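Local coordinates for putative uncharacterized protein (Dictyostelium purpureum, PDB 4R12) that probably serves as the nicastrin subunit of gamma-secretase, the endoprotease complex that cleaves integral membrane proteins such as Notch receptors within the membrane, at residues Tyr117-Trp127 against Glu379-Lys390. Residues are numbered along the deposited sequence; the frame is centred on the assembly and turned at random.
Sequences YGLYPNSNLEW and ELPPSSSMSFLK
Tyr120 and Trp127 of the small lobe of nicastrin close on Glu379, Pro381 and Pro382 of the large lobe, whose sequence places it in the zinc-exopeptidase clan, and show how a loop without regular structure can dock through aromatic faces. The Tyr120 ring is sandwiched: CB of Glu379 lies 3.8 Å from its centroid, almost on the ring normal, while CB of Leu119 covers the opposite face. The Glu379 carboxylate stacks on the same tyrosine, the two planes 12° apart. On Trp127, CB of Pro381 sits over the six-membered ring and CD of Pro382 over the five-membered ring, 3.7 Å from its centroid, so two consecutive prolines pave one indole face.

Apolar contacts continue along helix 385-389, where Met386 CE meets the Tyr120 edge and Leu119 CD1 reaches Leu389 CB.

Hydrogen bonds fix the polar ends. Leu380 N donates to Tyr120 OH (3.1 Å), and replacing this tyrosine by an alanine would probably leave that amide without its acceptor and the Glu379 side chain without its stacking partner. With its hydroxyl anti to the backbone N (chi1 180°), Ser123 donates to Glu379 OE1 on the syn side at 2.7 Å and accepts from Leu125 N, an ST turn. A water joins Trp127 NE1 to Glu379 OE1 and Leu380 O. Leu119 N gives a weak hydrogen bond to Met386 SD. Just past the helix, extended Lys390, also salt-bridged to Glu279, donates a hydrogen bond from NZ to Tyr117 O at 2.7 Å, approaching from above the carbonyl plane.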
ATOM      1  N   TYR A 117     -12.302   4.627 -11.325  1.00 32.19           N
ATOM      2  CA  TYR A 117     -12.605   3.252 -10.911  1.00 32.84           C
ATOM      3  C   TYR A 117     -13.514   3.182  -9.683  1.00 34.04           C
ATOM      4  O   TYR A 117     -13.854   2.098  -9.221  1.00 32.68           O
ATOM      5  CB  TYR A 117     -11.312   2.489 -10.649  1.00 32.47           C
ATOM      6  CG  TYR A 117     -10.421   2.497 -11.862  1.00 35.02           C
ATOM      7  CD1 TYR A 117     -10.849   1.922 -13.055  1.00 35.48           C
ATOM      8  CD2 TYR A 117      -9.181   3.118 -11.838  1.00 32.10           C
ATOM      9  CE1 TYR A 117     -10.051   1.940 -14.189  1.00 35.95           C
ATOM     10  CE2 TYR A 117      -8.371   3.136 -12.970  1.00 34.39           C
ATOM     11  CZ  TYR A 117      -8.821   2.548 -14.140  1.00 35.70           C
ATOM     12  OH  TYR A 117      -8.034   2.559 -15.272  1.00 38.91           O
ATOM     13  N   GLY A 118     -13.932   4.339  -9.177  1.00 32.87           N
ATOM     14  CA  GLY A 118     -14.789   4.379  -8.004  1.00 32.51           C
ATOM     15  C   GLY A 118     -16.237   4.699  -8.309  1.00 36.07           C
ATOM     16  O   GLY A 118     -16.668   4.592  -9.450  1.00 35.60           O
ATOM     17  N   LEU A 119     -16.993   5.091  -7.279  1.00 36.21           N
ATOM     18  CA  LEU A 119     -18.415   5.408  -7.419  1.00 37.97           C
ATOM     19  C   LEU A 119     -18.732   6.644  -8.237  1.00 39.62           C
ATOM     20  O   LEU A 119     -19.830   6.769  -8.766  1.00 42.94           O
ATOM     21  CB  LEU A 119     -19.051   5.605  -6.042  1.00 39.51           C
ATOM     22  CG  LEU A 119     -19.552   4.392  -5.274  1.00 39.39           C
ATOM     23  CD1 LEU A 119     -20.235   4.879  -4.016  1.00 37.15           C
ATOM     24  CD2 LEU A 119     -20.507   3.556  -6.110  1.00 38.42           C
ATOM     25  N   TYR A 120     -17.793   7.577  -8.311  1.00 38.24           N
ATOM     26  CA  TYR A 120     -18.068   8.861  -8.934  1.00 38.25           C
ATOM     27  C   TYR A 120     -17.078   9.194 -10.053  1.00 38.81           C
ATOM     28  O   TYR A 120     -16.272  10.112  -9.920  1.00 36.96           O
ATOM     29  CB  TYR A 120     -18.050   9.969  -7.879  1.00 37.96           C
ATOM     30  CG  TYR A 120     -18.722   9.580  -6.569  1.00 38.91           C
ATOM     31  CD1 TYR A 120     -20.103   9.669  -6.414  1.00 40.53           C
ATOM     32  CD2 TYR A 120     -17.970   9.129  -5.485  1.00 35.54           C
ATOM     33  CE1 TYR A 120     -20.715   9.316  -5.214  1.00 38.36           C
ATOM     34  CE2 TYR A 120     -18.572   8.780  -4.291  1.00 34.16           C
ATOM     35  CZ  TYR A 120     -19.939   8.874  -4.161  1.00 39.18           C
ATOM     36  OH  TYR A 120     -20.528   8.521  -2.968  1.00 38.36           O
ATOM     37  N   PRO A 121     -17.152   8.462 -11.173  1.00 40.65           N
ATOM     38  CA  PRO A 121     -16.240   8.724 -12.296  1.00 40.80           C
ATOM     39  C   PRO A 121     -16.314  10.157 -12.833  1.00 43.94           C
ATOM     40  O   PRO A 121     -15.303  10.670 -13.315  1.00 45.36           O
ATOM     41  CB  PRO A 121     -16.704   7.726 -13.358  1.00 42.25           C
ATOM     42  CG  PRO A 121     -17.348   6.631 -12.584  1.00 43.38           C
ATOM     43  CD  PRO A 121     -18.031   7.309 -11.434  1.00 38.64           C
ATOM     44  N   ASN A 122     -17.474  10.799 -12.744  1.00 42.35           N
ATOM     45  CA  ASN A 122     -17.622  12.162 -13.247  1.00 45.53           C
ATOM     46  C   ASN A 122     -17.465  13.217 -12.165  1.00 43.64           C
ATOM     47  O   ASN A 122     -17.869  14.366 -12.360  1.00 45.55           O
ATOM     48  CB  ASN A 122     -18.989  12.364 -13.916  1.00 49.60           C
ATOM     49  CG  ASN A 122     -19.436  11.168 -14.738  1.00 52.41           C
ATOM     50  OD1 ASN A 122     -20.437  10.519 -14.413  1.00 54.08           O
ATOM     51  ND2 ASN A 122     -18.716  10.881 -15.820  1.00 54.36           N
ATOM     52  N   SER A 123     -16.901  12.842 -11.021  1.00 40.12           N
ATOM     53  CA  SER A 123     -16.801  13.787  -9.908  1.00 38.87           C
ATOM     54  C   SER A 123     -15.950  15.000 -10.262  1.00 36.54           C
ATOM     55  O   SER A 123     -14.976  14.890 -11.003  1.00 38.21           O
ATOM     56  CB  SER A 123     -16.214  13.103  -8.657  1.00 36.24           C
ATOM     57  OG  SER A 123     -16.112  14.032  -7.585  1.00 35.90           O
ATOM     58  N   ASN A 124     -16.324  16.152  -9.721  1.00 35.59           N
ATOM     59  CA  ASN A 124     -15.527  17.365  -9.844  1.00 38.51           C
ATOM     60  C   ASN A 124     -14.738  17.676  -8.578  1.00 36.42           C
ATOM     61  O   ASN A 124     -14.061  18.709  -8.492  1.00 36.28           O
ATOM     62  CB  ASN A 124     -16.426  18.554 -10.192  1.00 41.47           C
ATOM     63  CG  ASN A 124     -16.897  18.512 -11.626  1.00 46.17           C
ATOM     64  OD1 ASN A 124     -16.113  18.229 -12.526  1.00 42.33           O
ATOM     65  ND2 ASN A 124     -18.181  18.780 -11.848  1.00 46.94           N
ATOM     66  N   LEU A 125     -14.831  16.796  -7.587  1.00 38.09           N
ATOM     67  CA  LEU A 125     -14.110  17.006  -6.345  1.00 36.12           C
ATOM     68  C   LEU A 125     -12.628  16.714  -6.536  1.00 34.12           C
ATOM     69  O   LEU A 125     -12.252  15.934  -7.410  1.00 34.01           O
ATOM     70  CB  LEU A 125     -14.661  16.122  -5.223  1.00 34.94           C
ATOM     71  CG  LEU A 125     -16.124  16.286  -4.820  1.00 35.86           C
ATOM     72  CD1 LEU A 125     -16.411  15.395  -3.616  1.00 35.66           C
ATOM     73  CD2 LEU A 125     -16.453  17.740  -4.521  1.00 37.76           C
ATOM     74  N   GLU A 126     -11.805  17.370  -5.727  1.00 32.47           N
ATOM     75  CA  GLU A 126     -10.387  17.081  -5.646  1.00 32.19           C
ATOM     76  C   GLU A 126     -10.043  16.804  -4.198  1.00 29.90           C
ATOM     77  O   GLU A 126      -9.907  17.741  -3.405  1.00 31.09           O
ATOM     78  CB  GLU A 126      -9.549  18.247  -6.167  1.00 32.54           C
ATOM     79  CG  GLU A 126      -9.835  18.605  -7.617  1.00 36.63           C
ATOM     80  CD  GLU A 126      -8.830  19.591  -8.176  1.00 42.68           C
ATOM     81  OE1 GLU A 126      -8.199  20.321  -7.375  1.00 44.05           O
ATOM     82  OE2 GLU A 126      -8.680  19.641  -9.415  1.00 46.86           O
ATOM     83  N   TRP A 127      -9.923  15.521  -3.858  1.00 28.49           N
ATOM     84  CA  TRP A 127      -9.669  15.092  -2.487  1.00 27.59           C
ATOM     85  C   TRP A 127      -8.223  15.365  -2.054  1.00 27.59           C
ATOM     86  O   TRP A 127      -7.937  15.548  -0.871  1.00 26.81           O
ATOM     87  CB  TRP A 127      -9.991  13.597  -2.341  1.00 27.08           C
ATOM     88  CG  TRP A 127     -11.454  13.310  -2.402  1.00 28.92           C
ATOM     89  CD1 TRP A 127     -12.179  12.904  -3.492  1.00 29.51           C
ATOM     90  CD2 TRP A 127     -12.384  13.417  -1.319  1.00 28.22           C
ATOM     91  NE1 TRP A 127     -13.514  12.759  -3.145  1.00 29.64           N
ATOM     92  CE2 TRP A 127     -13.658  13.067  -1.812  1.00 29.36           C
ATOM     93  CE3 TRP A 127     -12.259  13.779   0.029  1.00 26.98           C
ATOM     94  CZ2 TRP A 127     -14.800  13.065  -1.005  1.00 29.36           C
ATOM     95  CZ3 TRP A 127     -13.389  13.774   0.830  1.00 28.00           C
ATOM     96  CH2 TRP A 127     -14.643  13.420   0.311  1.00 27.99           C
ATOM     97  N   GLU A 379     -20.215  13.140  -1.457  1.00 35.11           N
ATOM     98  CA  GLU A 379     -19.616  11.987  -2.115  1.00 33.81           C
ATOM     99  C   GLU A 379     -18.639  11.329  -1.145  1.00 30.65           C
ATOM    100  O   GLU A 379     -17.918  12.027  -0.433  1.00 31.11           O
ATOM    101  CB  GLU A 379     -18.881  12.389  -3.400  1.00 35.58           C
ATOM    102  CG  GLU A 379     -19.747  13.021  -4.480  1.00 38.71           C
ATOM    103  CD  GLU A 379     -18.958  13.300  -5.755  1.00 41.14           C
ATOM    104  OE1 GLU A 379     -17.763  12.925  -5.815  1.00 34.64           O
ATOM    105  OE2 GLU A 379     -19.524  13.895  -6.695  1.00 43.79           O
ATOM    106  N   LEU A 380     -18.633  10.001  -1.089  1.00 30.70           N
ATOM    107  CA  LEU A 380     -17.585   9.295  -0.357  1.00 31.52           C
ATOM    108  C   LEU A 380     -16.216   9.609  -0.959  1.00 31.94           C
ATOM    109  O   LEU A 380     -16.112   9.854  -2.157  1.00 29.73           O
ATOM    110  CB  LEU A 380     -17.807   7.783  -0.390  1.00 33.59           C
ATOM    111  CG  LEU A 380     -18.900   7.125   0.447  1.00 33.21           C
ATOM    112  CD1 LEU A 380     -18.674   5.641   0.365  1.00 30.06           C
ATOM    113  CD2 LEU A 380     -18.863   7.583   1.909  1.00 33.28           C
ATOM    114  N   PRO A 381     -15.165   9.621  -0.124  1.00 30.95           N
ATOM    115  CA  PRO A 381     -13.797   9.753  -0.638  1.00 28.64           C
ATOM    116  C   PRO A 381     -13.366   8.442  -1.277  1.00 27.25           C
ATOM    117  O   PRO A 381     -14.047   7.443  -1.063  1.00 26.26           O
ATOM    118  CB  PRO A 381     -12.975  10.048   0.620  1.00 28.45           C
ATOM    119  CG  PRO A 381     -13.720   9.345   1.719  1.00 27.91           C
ATOM    120  CD  PRO A 381     -15.198   9.475   1.341  1.00 29.23           C
ATOM    121  N   PRO A 382     -12.275   8.449  -2.061  1.00 28.75           N
ATOM    122  CA  PRO A 382     -11.779   7.189  -2.624  1.00 27.95           C
ATOM    123  C   PRO A 382     -11.601   6.143  -1.533  1.00 26.10           C
ATOM    124  O   PRO A 382     -10.875   6.386  -0.570  1.00 26.24           O
ATOM    125  CB  PRO A 382     -10.422   7.572  -3.228  1.00 29.45           C
ATOM    126  CG  PRO A 382     -10.487   9.030  -3.447  1.00 28.93           C
ATOM    127  CD  PRO A 382     -11.405   9.590  -2.392  1.00 28.28           C
ATOM    128  N   SER A 383     -12.287   5.015  -1.664  1.00 25.93           N
ATOM    129  CA  SER A 383     -12.290   4.010  -0.610  1.00 26.20           C
ATOM    130  C   SER A 383     -12.715   2.662  -1.156  1.00 24.90           C
ATOM    131  O   SER A 383     -13.448   2.584  -2.145  1.00 27.50           O
ATOM    132  CB  SER A 383     -13.228   4.419   0.531  1.00 26.54           C
ATOM    133  OG  SER A 383     -14.533   4.669   0.038  1.00 27.15           O
ATOM    134  N   SER A 384     -12.246   1.610  -0.495  1.00 24.27           N
ATOM    135  CA  SER A 384     -12.546   0.236  -0.872  1.00 24.86           C
ATOM    136  C   SER A 384     -14.024  -0.100  -0.735  1.00 26.53           C
ATOM    137  O   SER A 384     -14.517  -1.037  -1.383  1.00 25.71           O
ATOM    138  CB  SER A 384     -11.711  -0.726  -0.021  1.00 24.42           C
ATOM    139  OG  SER A 384     -10.339  -0.587  -0.351  1.00 23.85           O
ATOM    140  N   SER A 385     -14.717   0.641   0.132  1.00 25.20           N
ATOM    141  CA  SER A 385     -16.158   0.479   0.306  1.00 25.69           C
ATOM    142  C   SER A 385     -16.907   0.732  -0.999  1.00 26.21           C
ATOM    143  O   SER A 385     -17.986   0.191  -1.224  1.00 27.80           O
ATOM    144  CB  SER A 385     -16.684   1.425   1.386  1.00 25.42           C
ATOM    145  OG  SER A 385     -16.228   1.040   2.670  1.00 26.06           O
ATOM    146  N   MET A 386     -16.332   1.571  -1.853  1.00 27.33           N
ATOM    147  CA  MET A 386     -16.910   1.819  -3.165  1.00 28.63           C
ATOM    148  C   MET A 386     -17.150   0.536  -3.965  1.00 31.14           C
ATOM    149  O   MET A 386     -18.109   0.456  -4.746  1.00 30.60           O
ATOM    150  CB  MET A 386     -16.017   2.764  -3.964  1.00 29.08           C
ATOM    151  CG  MET A 386     -16.033   4.192  -3.454  1.00 28.82           C
ATOM    152  SD  MET A 386     -14.947   5.267  -4.418  1.00 31.38           S
ATOM    153  CE  MET A 386     -15.569   6.874  -3.941  1.00 31.93           C
ATOM    154  N   SER A 387     -16.295  -0.464  -3.781  1.00 29.04           N
ATOM    155  CA  SER A 387     -16.462  -1.712  -4.515  1.00 29.31           C
ATOM    156  C   SER A 387     -17.726  -2.427  -4.063  1.00 31.22           C
ATOM    157  O   SER A 387     -18.436  -3.018  -4.877  1.00 31.50           O
ATOM    158  CB  SER A 387     -15.242  -2.619  -4.336  1.00 29.60           C
ATOM    159  OG  SER A 387     -14.079  -1.978  -4.821  1.00 27.66           O
ATOM    160  N   PHE A 388     -18.016  -2.375  -2.766  1.00 30.19           N
ATOM    161  CA  PHE A 388     -19.227  -3.014  -2.251  1.00 30.93           C
ATOM    162  C   PHE A 388     -20.485  -2.223  -2.609  1.00 30.43           C
ATOM    163  O   PHE A 388     -21.526  -2.806  -2.912  1.00 33.59           O
ATOM    164  CB  PHE A 388     -19.126  -3.209  -0.728  1.00 29.46           C
ATOM    165  CG  PHE A 388     -18.076  -4.206  -0.329  1.00 28.00           C
ATOM    166  CD1 PHE A 388     -16.748  -3.837  -0.260  1.00 28.39           C
ATOM    167  CD2 PHE A 388     -18.418  -5.523  -0.056  1.00 29.76           C
ATOM    168  CE1 PHE A 388     -15.775  -4.758   0.089  1.00 28.63           C
ATOM    169  CE2 PHE A 388     -17.448  -6.448   0.294  1.00 31.25           C
ATOM    170  CZ  PHE A 388     -16.123  -6.063   0.356  1.00 29.36           C
ATOM    171  N   LEU A 389     -20.388  -0.898  -2.591  1.00 28.50           N
ATOM    172  CA  LEU A 389     -21.558  -0.055  -2.878  1.00 31.37           C
ATOM    173  C   LEU A 389     -22.013  -0.124  -4.335  1.00 35.52           C
ATOM    174  O   LEU A 389     -23.146   0.253  -4.666  1.00 33.83           O
ATOM    175  CB  LEU A 389     -21.255   1.390  -2.493  1.00 31.48           C
ATOM    176  CG  LEU A 389     -21.175   1.580  -0.979  1.00 30.24           C
ATOM    177  CD1 LEU A 389     -20.365   2.819  -0.631  1.00 28.13           C
ATOM    178  CD2 LEU A 389     -22.583   1.646  -0.392  1.00 33.09           C
ATOM    179  N   LYS A 390     -21.130  -0.598  -5.209  1.00 36.07           N
ATOM    180  CA  LYS A 390     -21.513  -0.881  -6.589  1.00 37.14           C
ATOM    181  C   LYS A 390     -22.472  -2.058  -6.654  1.00 38.99           C
ATOM    182  O   LYS A 390     -23.211  -2.211  -7.618  1.00 40.83           O
ATOM    183  CB  LYS A 390     -20.287  -1.181  -7.446  1.00 35.81           C
ATOM    184  CG  LYS A 390     -19.353  -0.009  -7.660  1.00 34.92           C
ATOM    185  CD  LYS A 390     -18.084  -0.461  -8.383  1.00 35.47           C
ATOM    186  CE  LYS A 390     -17.058   0.668  -8.447  1.00 35.89           C
ATOM    187  NZ  LYS A 390     -15.810   0.289  -9.183  1.00 35.19           N
TER
HETATM  188  O   HOH W   1     -18.436  16.386  -8.254  1.00 41.15           O
HETATM  189  O   HOH W   2     -15.872  11.680  -4.417  1.00 32.89           O